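Local atomic coordinates of transposon Tn7 transposition protein tnsA (Escherichia coli, PDB entry 1T0F), a protein that forms the Tn7 transposase together with TnsB and, as its metal-dependent, restriction-enzyme-like endonuclease, cuts the 5' DNA strands at the transposon ends. Residues His60-Leu65 and Arg83-Leu88; Gln112-Asp117 and Leu149-Arg154; Lys135-Leu140 and Ile165-Glu170. One frame throughout, in Å; residues are numbered along the deposited sequence.

Contact 1 of 3, residues His60-Leu65 and Arg83-Leu88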
ATOM      1  N   HIS A  60       2.419   8.014   1.212  1.00 20.51           N
ATOM      2  CA  HIS A  60       3.761   7.556   1.561  1.00 20.62           C
ATOM      3  C   HIS A  60       3.800   6.045   1.630  1.00 19.19           C
ATOM      4  O   HIS A  60       3.245   5.452   2.551  1.00 18.36           O
ATOM      5  CB  HIS A  60       4.164   8.108   2.923  1.00 22.86           C
ATOM      6  CG  HIS A  60       4.476   9.568   2.909  1.00 27.71           C
ATOM      7  ND1 HIS A  60       5.765  10.050   2.868  1.00 28.73           N
ATOM      8  CD2 HIS A  60       3.666  10.652   2.903  1.00 31.22           C
ATOM      9  CE1 HIS A  60       5.737  11.371   2.840  1.00 32.02           C
ATOM     10  NE2 HIS A  60       4.475  11.761   2.859  1.00 31.99           N
ATOM     11  N   LEU A  61       4.472   5.433   0.663  1.00 19.79           N
ATOM     12  CA  LEU A  61       4.589   3.984   0.605  1.00 20.65           C
ATOM     13  C   LEU A  61       6.063   3.650   0.828  1.00 21.45           C
ATOM     14  O   LEU A  61       6.945   4.252   0.208  1.00 20.96           O
ATOM     15  CB  LEU A  61       4.097   3.489  -0.759  1.00 21.54           C
ATOM     16  CG  LEU A  61       2.710   4.065  -1.098  1.00 21.44           C
ATOM     17  CD1 LEU A  61       2.305   3.655  -2.511  1.00 24.59           C
ATOM     18  CD2 LEU A  61       1.693   3.594  -0.083  1.00 20.24           C
ATOM     19  N   LEU A  62       6.319   2.695   1.718  1.00 21.52           N
ATOM     20  CA  LEU A  62       7.689   2.329   2.067  1.00 22.89           C
ATOM     21  C   LEU A  62       8.330   1.101   1.411  1.00 24.44           C
ATOM     22  O   LEU A  62       9.384   0.645   1.859  1.00 25.54           O
ATOM     23  CB  LEU A  62       7.795   2.225   3.593  1.00 23.69           C
ATOM     24  CG  LEU A  62       7.877   3.568   4.335  1.00 24.22           C
ATOM     25  CD1 LEU A  62       6.740   4.500   3.921  1.00 26.88           C
ATOM     26  CD2 LEU A  62       7.835   3.308   5.833  1.00 26.90           C
ATOM     27  N   SER A  63       7.716   0.574   0.353  1.00 22.39           N
ATOM     28  CA  SER A  63       8.273  -0.570  -0.367  1.00 22.90           C
ATOM     29  C   SER A  63       7.540  -0.739  -1.693  1.00 23.76           C
ATOM     30  O   SER A  63       6.459  -0.179  -1.877  1.00 21.76           O
ATOM     31  CB  SER A  63       8.128  -1.857   0.450  1.00 24.94           C
ATOM     32  OG  SER A  63       6.786  -2.313   0.473  1.00 23.65           O
ATOM     33  N   ASP A  64       8.130  -1.509  -2.607  1.00 23.62           N
ATOM     34  CA  ASP A  64       7.505  -1.763  -3.899  1.00 24.98           C
ATOM     35  C   ASP A  64       6.236  -2.579  -3.669  1.00 23.73           C
ATOM     36  O   ASP A  64       5.269  -2.465  -4.426  1.00 22.61           O
ATOM     37  CB  ASP A  64       8.441  -2.544  -4.828  1.00 29.37           C
ATOM     38  CG  ASP A  64       9.637  -1.724  -5.293  1.00 33.16           C
ATOM     39  OD1 ASP A  64       9.660  -0.495  -5.072  1.00 34.14           O
ATOM     40  OD2 ASP A  64      10.555  -2.316  -5.895  1.00 35.50           O
ATOM     41  N   LEU A  65       6.239  -3.403  -2.627  1.00 22.12           N
ATOM     42  CA  LEU A  65       5.069  -4.214  -2.321  1.00 22.27           C
ATOM     43  C   LEU A  65       3.906  -3.334  -1.873  1.00 21.70           C
ATOM     44  O   LEU A  65       2.755  -3.577  -2.242  1.00 18.08           O
ATOM     45  CB  LEU A  65       5.395  -5.242  -1.238  1.00 23.79           C
ATOM     46  CG  LEU A  65       4.277  -6.234  -0.924  1.00 27.21           C
ATOM     47  CD1 LEU A  65       3.613  -6.713  -2.206  1.00 30.05           C
ATOM     48  CD2 LEU A  65       4.866  -7.417  -0.128  1.00 29.90           C
ATOM     49  N   ARG A  83      -5.892   4.930   4.186  1.00 17.75           N
ATOM     50  CA  ARG A  83      -5.053   5.520   5.219  1.00 17.85           C
ATOM     51  C   ARG A  83      -3.843   4.619   5.466  1.00 16.92           C
ATOM     52  O   ARG A  83      -3.935   3.622   6.173  1.00 17.17           O
ATOM     53  CB  ARG A  83      -5.875   5.719   6.498  1.00 18.36           C
ATOM     54  CG  ARG A  83      -6.806   6.955   6.428  1.00 20.02           C
ATOM     55  CD  ARG A  83      -7.695   7.108   7.666  1.00 20.18           C
ATOM     56  NE  ARG A  83      -8.774   6.118   7.726  1.00 19.68           N
ATOM     57  CZ  ARG A  83      -9.505   5.867   8.810  1.00 21.69           C
ATOM     58  NH1 ARG A  83      -9.275   6.526   9.935  1.00 24.10           N
ATOM     59  NH2 ARG A  83     -10.483   4.973   8.771  1.00 24.14           N
ATOM     60  N   GLU A  84      -2.716   4.985   4.865  1.00 19.00           N
ATOM     61  CA  GLU A  84      -1.482   4.205   4.971  1.00 19.05           C
ATOM     62  C   GLU A  84      -0.718   4.477   6.261  1.00 21.89           C
ATOM     63  O   GLU A  84      -0.853   5.547   6.861  1.00 20.82           O
ATOM     64  CB  GLU A  84      -0.565   4.483   3.770  1.00 18.23           C
ATOM     65  CG  GLU A  84       0.193   5.823   3.796  1.00 18.14           C
ATOM     66  CD  GLU A  84      -0.607   7.006   3.245  1.00 22.11           C
ATOM     67  OE1 GLU A  84      -1.852   6.923   3.152  1.00 22.02           O
ATOM     68  OE2 GLU A  84       0.020   8.037   2.918  1.00 23.17           O
ATOM     69  N   GLN A  85       0.086   3.497   6.671  1.00 19.95           N
ATOM     70  CA  GLN A  85       0.903   3.599   7.884  1.00 19.50           C
ATOM     71  C   GLN A  85       0.022   4.067   9.046  1.00 19.76           C
ATOM     72  O   GLN A  85       0.309   5.078   9.702  1.00 21.20           O
ATOM     73  CB  GLN A  85       2.054   4.594   7.668  1.00 17.71           C
ATOM     74  CG  GLN A  85       2.687   4.629   6.270  1.00 20.82           C
ATOM     75  CD  GLN A  85       3.197   3.278   5.771  1.00 23.90           C
ATOM     76  OE1 GLN A  85       3.526   2.385   6.559  1.00 23.64           O
ATOM     77  NE2 GLN A  85       3.281   3.134   4.446  1.00 22.68           N
ATOM     78  N   PHE A  86      -1.054   3.326   9.292  1.00 18.91           N
ATOM     79  CA  PHE A  86      -2.001   3.661  10.348  1.00 19.07           C
ATOM     80  C   PHE A  86      -1.504   3.147  11.705  1.00 20.26           C
ATOM     81  O   PHE A  86      -1.348   1.942  11.909  1.00 17.69           O
ATOM     82  CB  PHE A  86      -3.371   3.059  10.026  1.00 20.76           C
ATOM     83  CG  PHE A  86      -4.462   3.529  10.937  1.00 20.41           C
ATOM     84  CD1 PHE A  86      -5.034   4.783  10.761  1.00 23.98           C
ATOM     85  CD2 PHE A  86      -4.900   2.734  11.987  1.00 22.35           C
ATOM     86  CE1 PHE A  86      -6.031   5.240  11.622  1.00 24.89           C
ATOM     87  CE2 PHE A  86      -5.896   3.181  12.858  1.00 25.85           C
ATOM     88  CZ  PHE A  86      -6.462   4.440  12.671  1.00 24.02           C
ATOM     89  N   PRO A  87      -1.272   4.066  12.657  1.00 21.52           N
ATOM     90  CA  PRO A  87      -0.783   3.715  13.996  1.00 21.31           C
ATOM     91  C   PRO A  87      -1.807   3.027  14.891  1.00 20.53           C
ATOM     92  O   PRO A  87      -2.984   3.381  14.885  1.00 18.97           O
ATOM     93  CB  PRO A  87      -0.337   5.067  14.548  1.00 22.44           C
ATOM     94  CG  PRO A  87      -1.418   5.980  14.011  1.00 23.39           C
ATOM     95  CD  PRO A  87      -1.540   5.517  12.558  1.00 20.71           C
ATOM     96  N   LEU A  88      -1.348   2.041  15.664  1.00 20.64           N
ATOM     97  CA  LEU A  88      -2.208   1.308  16.576  1.00 20.80           C
ATOM     98  C   LEU A  88      -1.979   1.900  17.967  1.00 23.59           C
ATOM     99  O   LEU A  88      -0.832   2.071  18.382  1.00 22.97           O
ATOM    100  CB  LEU A  88      -1.838  -0.181  16.572  1.00 20.92           C
ATOM    101  CG  LEU A  88      -1.577  -0.834  15.208  1.00 21.69           C
ATOM    102  CD1 LEU A  88      -1.438  -2.343  15.389  1.00 22.43           C
ATOM    103  CD2 LEU A  88      -2.721  -0.528  14.253  1.00 21.78           C
TER
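E84 and Q85 turn their side chains onto the backbone of H60 by quite different torsions. In E84 CG lies between the backbone N and the carbonyl carbon (chi1 76°), and a second bend at chi2 carries the carboxylate round to the H60 amide. Q85 places CG beside its own backbone N, opposite the carbonyl carbon, and is bent again at chi2, which brings its amide to the H60 carbonyl.

The two grips differ in sense. H60 N donates to E84 OE2 at 2.9 Å, nearly straight at 164°, reaching that oxygen from above the carboxylate plane. Q85 NE2 donates to H60 O at 3.0 Å, the carbonyl lying close to the plane of the Q85 amide. H60 N and O, both polar backbone atoms of that residue, are thereby held by side chains of the 83-88 segment. Packing is slight: L62 CD1 stands 3.8 Å from Q85 NE2, and E84 CG comes within 3.3 Å of H60 O.

Each polar end has a further partner. E84 OE1 pairs with R57 and H59, H60 ND1 accepts from V38 N, and Q85 NE2 also donates to OE1 of E66, an active-site residue, which takes the L62 amide as well. The contact thus ties strand 58-61, just ahead of helix 64-75, to strand 79-87 of the nuclease sheet where that strand turns its corner. With both NE2 bonds engaged, the Q85 amide is fixed in rotation, a second-shell group consistent with a role in positioning the E66 carboxylate.

Contact 2 of 3, residues Gln112-Asp117 and Leu149-Arg154. With MG (magnesium ion), chain E.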
ATOM      1  N   GLN A 112       7.954   0.932  20.773  1.00 26.02           N
ATOM      2  CA  GLN A 112       7.642   1.549  19.494  1.00 24.77           C
ATOM      3  C   GLN A 112       6.151   1.518  19.185  1.00 23.87           C
ATOM      4  O   GLN A 112       5.423   0.642  19.647  1.00 23.79           O
ATOM      5  CB  GLN A 112       8.415   0.846  18.372  1.00 24.63           C
ATOM      6  CG  GLN A 112       9.934   0.942  18.497  1.00 28.64           C
ATOM      7  CD  GLN A 112      10.439   2.377  18.432  1.00 28.57           C
ATOM      8  OE1 GLN A 112      10.413   3.013  17.376  1.00 28.81           O
ATOM      9  NE2 GLN A 112      10.893   2.895  19.568  1.00 25.05           N
ATOM     10  N   VAL A 113       5.704   2.497  18.411  1.00 22.59           N
ATOM     11  CA  VAL A 113       4.309   2.555  18.021  1.00 22.27           C
ATOM     12  C   VAL A 113       4.173   1.630  16.816  1.00 20.78           C
ATOM     13  O   VAL A 113       4.885   1.786  15.825  1.00 20.85           O
ATOM     14  CB  VAL A 113       3.897   3.977  17.595  1.00 22.85           C
ATOM     15  CG1 VAL A 113       2.465   3.962  17.041  1.00 22.67           C
ATOM     16  CG2 VAL A 113       3.994   4.922  18.798  1.00 22.96           C
ATOM     17  N   MET A 114       3.272   0.662  16.916  1.00 21.37           N
ATOM     18  CA  MET A 114       3.048  -0.270  15.815  1.00 22.02           C
ATOM     19  C   MET A 114       2.140   0.394  14.782  1.00 21.53           C
ATOM     20  O   MET A 114       1.381   1.310  15.110  1.00 20.06           O
ATOM     21  CB  MET A 114       2.389  -1.547  16.340  1.00 20.76           C
ATOM     22  CG  MET A 114       3.251  -2.324  17.317  1.00 23.29           C
ATOM     23  SD  MET A 114       2.492  -3.846  17.859  1.00 25.57           S
ATOM     24  CE  MET A 114       2.728  -4.868  16.367  1.00 24.53           C
ATOM     25  N   SER A 115       2.226  -0.055  13.535  1.00 23.25           N
ATOM     26  CA  SER A 115       1.381   0.510  12.484  1.00 21.64           C
ATOM     27  C   SER A 115       0.945  -0.566  11.491  1.00 20.80           C
ATOM     28  O   SER A 115       1.641  -1.562  11.285  1.00 20.15           O
ATOM     29  CB  SER A 115       2.110   1.646  11.751  1.00 21.64           C
ATOM     30  OG  SER A 115       3.265   1.193  11.062  1.00 22.60           O
ATOM     31  N   THR A 116      -0.232  -0.365  10.909  1.00 20.42           N
ATOM     32  CA  THR A 116      -0.783  -1.284   9.921  1.00 19.84           C
ATOM     33  C   THR A 116      -0.612  -0.563   8.592  1.00 19.70           C
ATOM     34  O   THR A 116      -0.955   0.614   8.467  1.00 19.59           O
ATOM     35  CB  THR A 116      -2.269  -1.579  10.219  1.00 21.03           C
ATOM     36  OG1 THR A 116      -2.350  -2.393  11.393  1.00 21.78           O
ATOM     37  CG2 THR A 116      -2.923  -2.327   9.058  1.00 21.56           C
ATOM     38  N   ASP A 117      -0.079  -1.260   7.597  1.00 17.22           N
ATOM     39  CA  ASP A 117       0.204  -0.624   6.330  1.00 18.37           C
ATOM     40  C   ASP A 117      -0.933   0.133   5.667  1.00 17.15           C
ATOM     41  O   ASP A 117      -0.694   1.210   5.126  1.00 16.16           O
ATOM     42  CB  ASP A 117       0.828  -1.635   5.375  1.00 18.58           C
ATOM     43  CG  ASP A 117       2.120  -2.221   5.939  1.00 23.87           C
ATOM     44  OD1 ASP A 117       2.806  -1.503   6.701  1.00 28.74           O
ATOM     45  OD2 ASP A 117       2.450  -3.380   5.637  1.00 21.75           O
ATOM     46  N   LEU A 149       2.961  -9.834  14.021  1.00 19.63           N
ATOM     47  CA  LEU A 149       1.739  -9.977  13.239  1.00 18.72           C
ATOM     48  C   LEU A 149       0.613 -10.442  14.159  1.00 18.75           C
ATOM     49  O   LEU A 149      -0.531 -10.034  13.991  1.00 19.09           O
ATOM     50  CB  LEU A 149       1.944 -10.978  12.100  1.00 17.50           C
ATOM     51  CG  LEU A 149       2.800 -10.500  10.927  1.00 17.16           C
ATOM     52  CD1 LEU A 149       3.096 -11.679   9.991  1.00 16.86           C
ATOM     53  CD2 LEU A 149       2.065  -9.382  10.171  1.00 17.72           C
ATOM     54  N   GLU A 150       0.929 -11.292  15.140  1.00 18.18           N
ATOM     55  CA  GLU A 150      -0.105 -11.761  16.067  1.00 18.30           C
ATOM     56  C   GLU A 150      -0.624 -10.591  16.909  1.00 19.98           C
ATOM     57  O   GLU A 150      -1.823 -10.491  17.185  1.00 17.85           O
ATOM     58  CB  GLU A 150       0.447 -12.874  16.971  1.00 17.94           C
ATOM     59  CG  GLU A 150      -0.516 -13.405  18.026  1.00 20.51           C
ATOM     60  CD  GLU A 150      -1.813 -13.965  17.457  1.00 24.75           C
ATOM     61  OE1 GLU A 150      -1.888 -14.226  16.230  1.00 24.69           O
ATOM     62  OE2 GLU A 150      -2.758 -14.162  18.251  1.00 24.63           O
ATOM     63  N   LEU A 151       0.275  -9.704  17.328  1.00 19.82           N
ATOM     64  CA  LEU A 151      -0.151  -8.541  18.115  1.00 20.99           C
ATOM     65  C   LEU A 151      -1.134  -7.716  17.286  1.00 19.89           C
ATOM     66  O   LEU A 151      -2.196  -7.300  17.764  1.00 18.33           O
ATOM     67  CB  LEU A 151       1.045  -7.654  18.464  1.00 21.72           C
ATOM     68  CG  LEU A 151       2.064  -8.190  19.472  1.00 25.66           C
ATOM     69  CD1 LEU A 151       3.175  -7.158  19.653  1.00 23.94           C
ATOM     70  CD2 LEU A 151       1.370  -8.486  20.806  1.00 25.95           C
ATOM     71  N   GLU A 152      -0.750  -7.474  16.038  1.00 19.25           N
ATOM     72  CA  GLU A 152      -1.560  -6.697  15.107  1.00 19.20           C
ATOM     73  C   GLU A 152      -2.897  -7.392  14.846  1.00 19.13           C
ATOM     74  O   GLU A 152      -3.948  -6.745  14.802  1.00 18.61           O
ATOM     75  CB  GLU A 152      -0.791  -6.517  13.794  1.00 19.69           C
ATOM     76  CG  GLU A 152      -1.451  -5.566  12.810  1.00 20.99           C
ATOM     77  CD  GLU A 152      -0.638  -5.376  11.539  1.00 23.44           C
ATOM     78  OE1 GLU A 152       0.451  -5.986  11.414  1.00 22.78           O
ATOM     79  OE2 GLU A 152      -1.093  -4.610  10.666  1.00 22.23           O
ATOM     80  N   ARG A 153      -2.853  -8.711  14.670  1.00 19.61           N
ATOM     81  CA  ARG A 153      -4.072  -9.469  14.416  1.00 20.73           C
ATOM     82  C   ARG A 153      -5.048  -9.289  15.570  1.00 20.69           C
ATOM     83  O   ARG A 153      -6.225  -8.987  15.359  1.00 19.93           O
ATOM     84  CB  ARG A 153      -3.756 -10.955  14.241  1.00 20.74           C
ATOM     85  CG  ARG A 153      -4.975 -11.801  13.875  1.00 23.10           C
ATOM     86  CD  ARG A 153      -4.651 -13.292  13.967  1.00 22.11           C
ATOM     87  NE  ARG A 153      -4.544 -13.754  15.352  1.00 22.02           N
ATOM     88  CZ  ARG A 153      -5.583 -13.977  16.152  1.00 25.50           C
ATOM     89  NH1 ARG A 153      -6.825 -13.785  15.717  1.00 26.73           N
ATOM     90  NH2 ARG A 153      -5.384 -14.384  17.398  1.00 25.38           N
ATOM     91  N   ARG A 154      -4.556  -9.469  16.793  1.00 19.69           N
ATOM     92  CA  ARG A 154      -5.394  -9.323  17.978  1.00 20.47           C
ATOM     93  C   ARG A 154      -5.965  -7.919  18.109  1.00 18.15           C
ATOM     94  O   ARG A 154      -7.112  -7.746  18.524  1.00 20.35           O
ATOM     95  CB  ARG A 154      -4.595  -9.676  19.240  1.00 21.02           C
ATOM     96  CG  ARG A 154      -4.214 -11.139  19.309  1.00 23.04           C
ATOM     97  CD  ARG A 154      -3.533 -11.476  20.632  1.00 26.40           C
ATOM     98  NE  ARG A 154      -3.196 -12.894  20.707  1.00 27.76           N
ATOM     99  CZ  ARG A 154      -3.456 -13.668  21.756  1.00 31.06           C
ATOM    100  NH1 ARG A 154      -4.057 -13.160  22.824  1.00 29.93           N
ATOM    101  NH2 ARG A 154      -3.126 -14.952  21.735  1.00 32.06           N
TER
HETATM  102 MG    MG E1010       4.591  -4.256   6.275  1.00 30.08          MG
HETATM  103  O   HOH W   1       5.943  -2.901   4.582  1.00 36.36           O
HETATM  104  O   HOH W   2       6.777  -4.991   7.059  1.00 39.80           O
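T116 and E152 make the central bond of this contact, where helix 143-159 packs against strand 115-122 of the PD-(D/E)XK-type nuclease core. T116 OG1 donates to E152 OE2 at 2.7 Å, meeting that oxygen on its anti side, 32° out of the carboxylate plane. The methyl of T116 is close too, CG2 lying 3.3 Å from E152 OE2. E152 gets there because its chain is stretched out beyond CG, with CG opposite the backbone N (chi1 -172°), and the carboxylate reaches straight from the helix to the strand.

Two residues earlier on the chain, M114 lays its sulfur against L151, and the bend at chi3 folds CE back onto L151 CB. M114 SD is 3.8 Å from L151 CD1 and M114 CE 3.9 Å from L151 CB, the two side chains crossing at about a right angle. P105 and helix 90-100 also pack on L151.

Further out, W156 NE1 donates to T116 OG1 while Q133 NE2 donates to E152 OE2, so the buried carboxylate oxygen accepts from both a hydroxyl and an amide. Cutting E152 back to an alanine would probably leave the T116 hydroxyl and Q133 NE2 without their shared acceptor and so hold Q133, itself a metal ligand, less firmly. On the outer side of the helix R153 clasps E150 side-on with NE and NH2, and R154 NE adds a third bond; another protein chain packs on this network.

The strand's next residue is the active-site D117: with Q133 OE1, V134 O and two waters as the other ligands, D117 OD2 binds the magnesium ion at 2.4 Å.

Contact 3 of 3, residues Lys135-Leu140 and Ile165-Glu170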
ATOM      1  N   LYS A 135       3.655  -7.976   3.720  1.00 19.86           N
ATOM      2  CA  LYS A 135       4.890  -8.660   4.111  1.00 21.42           C
ATOM      3  C   LYS A 135       5.477  -9.504   2.998  1.00 23.70           C
ATOM      4  O   LYS A 135       4.740 -10.059   2.186  1.00 23.42           O
ATOM      5  CB  LYS A 135       4.632  -9.631   5.273  1.00 20.93           C
ATOM      6  CG  LYS A 135       4.337  -9.013   6.627  1.00 22.48           C
ATOM      7  CD  LYS A 135       5.546  -8.271   7.166  1.00 25.44           C
ATOM      8  CE  LYS A 135       5.245  -7.686   8.538  1.00 26.17           C
ATOM      9  NZ  LYS A 135       6.351  -6.817   9.028  1.00 27.22           N
ATOM     10  N   PRO A 136       6.817  -9.588   2.926  1.00 24.53           N
ATOM     11  CA  PRO A 136       7.403 -10.427   1.882  1.00 25.01           C
ATOM     12  C   PRO A 136       6.982 -11.814   2.363  1.00 23.17           C
ATOM     13  O   PRO A 136       6.928 -12.050   3.568  1.00 22.80           O
ATOM     14  CB  PRO A 136       8.903 -10.210   2.061  1.00 26.17           C
ATOM     15  CG  PRO A 136       8.977  -8.805   2.567  1.00 28.35           C
ATOM     16  CD  PRO A 136       7.844  -8.750   3.568  1.00 25.92           C
ATOM     17  N   ALA A 137       6.669 -12.726   1.452  1.00 23.43           N
ATOM     18  CA  ALA A 137       6.242 -14.055   1.867  1.00 21.70           C
ATOM     19  C   ALA A 137       7.278 -14.747   2.752  1.00 21.49           C
ATOM     20  O   ALA A 137       6.926 -15.442   3.695  1.00 21.26           O
ATOM     21  CB  ALA A 137       5.951 -14.916   0.640  1.00 22.81           C
ATOM     22  N   ALA A 138       8.550 -14.554   2.431  1.00 22.00           N
ATOM     23  CA  ALA A 138       9.632 -15.184   3.186  1.00 25.82           C
ATOM     24  C   ALA A 138       9.638 -14.741   4.643  1.00 26.77           C
ATOM     25  O   ALA A 138      10.084 -15.481   5.524  1.00 27.41           O
ATOM     26  CB  ALA A 138      10.965 -14.860   2.543  1.00 28.47           C
ATOM     27  N   ALA A 139       9.132 -13.536   4.894  1.00 24.80           N
ATOM     28  CA  ALA A 139       9.086 -12.996   6.246  1.00 24.03           C
ATOM     29  C   ALA A 139       8.144 -13.764   7.157  1.00 23.41           C
ATOM     30  O   ALA A 139       8.258 -13.693   8.386  1.00 23.01           O
ATOM     31  CB  ALA A 139       8.681 -11.522   6.203  1.00 25.92           C
ATOM     32  N   LEU A 140       7.211 -14.507   6.567  1.00 20.68           N
ATOM     33  CA  LEU A 140       6.259 -15.262   7.361  1.00 20.84           C
ATOM     34  C   LEU A 140       6.888 -16.480   8.042  1.00 22.20           C
ATOM     35  O   LEU A 140       6.246 -17.147   8.844  1.00 23.46           O
ATOM     36  CB  LEU A 140       5.074 -15.683   6.490  1.00 21.25           C
ATOM     37  CG  LEU A 140       4.386 -14.495   5.803  1.00 21.20           C
ATOM     38  CD1 LEU A 140       3.264 -15.007   4.912  1.00 21.82           C
ATOM     39  CD2 LEU A 140       3.841 -13.520   6.851  1.00 21.53           C
ATOM     40  N   ILE A 165      -3.269 -10.211   5.592  1.00 17.86           N
ATOM     41  CA  ILE A 165      -1.877 -10.047   5.234  1.00 18.91           C
ATOM     42  C   ILE A 165      -1.790 -10.180   3.711  1.00 18.45           C
ATOM     43  O   ILE A 165      -2.440 -11.034   3.125  1.00 19.95           O
ATOM     44  CB  ILE A 165      -1.001 -11.136   5.872  1.00 17.15           C
ATOM     45  CG1 ILE A 165      -0.985 -10.958   7.391  1.00 20.70           C
ATOM     46  CG2 ILE A 165       0.406 -11.076   5.289  1.00 17.37           C
ATOM     47  CD1 ILE A 165      -0.421 -12.158   8.120  1.00 21.71           C
ATOM     48  N   PHE A 166      -1.009  -9.314   3.084  1.00 19.24           N
ATOM     49  CA  PHE A 166      -0.805  -9.345   1.637  1.00 22.31           C
ATOM     50  C   PHE A 166       0.683  -9.502   1.372  1.00 21.51           C
ATOM     51  O   PHE A 166       1.491  -8.783   1.956  1.00 22.21           O
ATOM     52  CB  PHE A 166      -1.264  -8.030   0.989  1.00 25.72           C
ATOM     53  CG  PHE A 166      -2.598  -8.114   0.309  1.00 32.83           C
ATOM     54  CD1 PHE A 166      -3.779  -8.011   1.044  1.00 35.43           C
ATOM     55  CD2 PHE A 166      -2.676  -8.302  -1.067  1.00 33.04           C
ATOM     56  CE1 PHE A 166      -5.029  -8.095   0.410  1.00 37.73           C
ATOM     57  CE2 PHE A 166      -3.906  -8.390  -1.710  1.00 37.13           C
ATOM     58  CZ  PHE A 166      -5.089  -8.286  -0.970  1.00 38.62           C
ATOM     59  N   THR A 167       1.056 -10.431   0.493  1.00 21.71           N
ATOM     60  CA  THR A 167       2.471 -10.612   0.160  1.00 19.30           C
ATOM     61  C   THR A 167       2.670 -10.419  -1.340  1.00 20.92           C
ATOM     62  O   THR A 167       1.710 -10.189  -2.082  1.00 18.28           O
ATOM     63  CB  THR A 167       2.994 -12.028   0.522  1.00 19.36           C
ATOM     64  OG1 THR A 167       2.524 -12.976  -0.442  1.00 19.12           O
ATOM     65  CG2 THR A 167       2.525 -12.448   1.914  1.00 18.16           C
ATOM     66  N   ASP A 168       3.921 -10.500  -1.780  1.00 22.80           N
ATOM     67  CA  ASP A 168       4.255 -10.365  -3.194  1.00 25.36           C
ATOM     68  C   ASP A 168       3.513 -11.417  -4.033  1.00 25.92           C
ATOM     69  O   ASP A 168       3.219 -11.195  -5.210  1.00 24.04           O
ATOM     70  CB  ASP A 168       5.776 -10.509  -3.391  1.00 31.23           C
ATOM     71  CG  ASP A 168       6.350 -11.754  -2.711  1.00 36.05           C
ATOM     72  OD1 ASP A 168       6.306 -11.836  -1.463  1.00 35.32           O
ATOM     73  OD2 ASP A 168       6.849 -12.656  -3.424  1.00 38.51           O
ATOM     74  N   LYS A 169       3.193 -12.551  -3.419  1.00 25.23           N
ATOM     75  CA  LYS A 169       2.496 -13.622  -4.128  1.00 25.67           C
ATOM     76  C   LYS A 169       1.028 -13.320  -4.441  1.00 24.96           C
ATOM     77  O   LYS A 169       0.404 -14.024  -5.234  1.00 25.01           O
ATOM     78  CB  LYS A 169       2.595 -14.927  -3.335  1.00 25.78           C
ATOM     79  CG  LYS A 169       4.004 -15.518  -3.321  1.00 30.06           C
ATOM     80  CD  LYS A 169       4.071 -16.778  -2.466  1.00 33.23           C
ATOM     81  CE  LYS A 169       5.433 -17.448  -2.583  1.00 37.42           C
ATOM     82  NZ  LYS A 169       6.533 -16.507  -2.229  1.00 41.07           N
ATOM     83  N   GLU A 170       0.479 -12.277  -3.826  1.00 22.42           N
ATOM     84  CA  GLU A 170      -0.919 -11.921  -4.069  1.00 22.79           C
ATOM     85  C   GLU A 170      -1.047 -10.843  -5.130  1.00 24.15           C
ATOM     86  O   GLU A 170      -2.158 -10.421  -5.460  1.00 22.78           O
ATOM     87  CB  GLU A 170      -1.594 -11.435  -2.785  1.00 20.78           C
ATOM     88  CG  GLU A 170      -1.999 -12.560  -1.837  1.00 21.88           C
ATOM     89  CD  GLU A 170      -0.819 -13.377  -1.380  1.00 23.37           C
ATOM     90  OE1 GLU A 170       0.043 -12.825  -0.664  1.00 23.01           O
ATOM     91  OE2 GLU A 170      -0.750 -14.571  -1.741  1.00 24.62           O
TER
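K135 N to F166 O, 2.9 Å long and 162° at the hydrogen, joins the end of strand 129-134 to the parallel strand 163-166. A second bond follows where the chains leave the sheet: D168 OD1 accepts A137 N at 3.1 Å, met nearly along its C-O axis. D168 can turn back this way because its CG lies between the backbone N and the carbonyl carbon (chi1 50°). Between these bonds K135 O receives a CA-H...O contact from T167, 3.1 Å from its CA.

T167 is held by its own segment: its OG1 accepts from K169 N in an ST turn, and its backbone N donates to E170 OE1. E170 OE2 in turn bonds to another protein chain.

Around this polar frame the apolar groups close in. L140 CD1 meets T167 CG2 at 4.0 Å, A137 CB sits against the end of the K169 chain, 3.3 Å from NZ, and I165 CG2 faces L140 CD2 and K135 CB.

The side chain of the active-site K135 runs off to T145 and L149 of helix 143-159 and lies near the metal. Its backbone is pinned here while NZ extends elsewhere, an arrangement consistent with presenting the lysine to the catalytic centre.

All three contacts border the catalytic centre. Contacts 1 and 2 meet along neighbouring antiparallel strands, where Q85 N lies 2.9 Å from D117 O and F86 O 2.8 Å from T116 N, both probable hydrogen bonds; their centres are about 12 Å apart. Contact 3 lies about 15 Å from each, centre to centre. L65 CD2 reaches it from contact 1, 3.5 Å from K135 O, and L149 CD1 from contact 2, 3.7 Å from L140 CD2. The magnesium ion is bound by D117 of contact 2, with the nearest side-chain atoms of K135 and Q85 about 4 Å and about 7 Å from the ion.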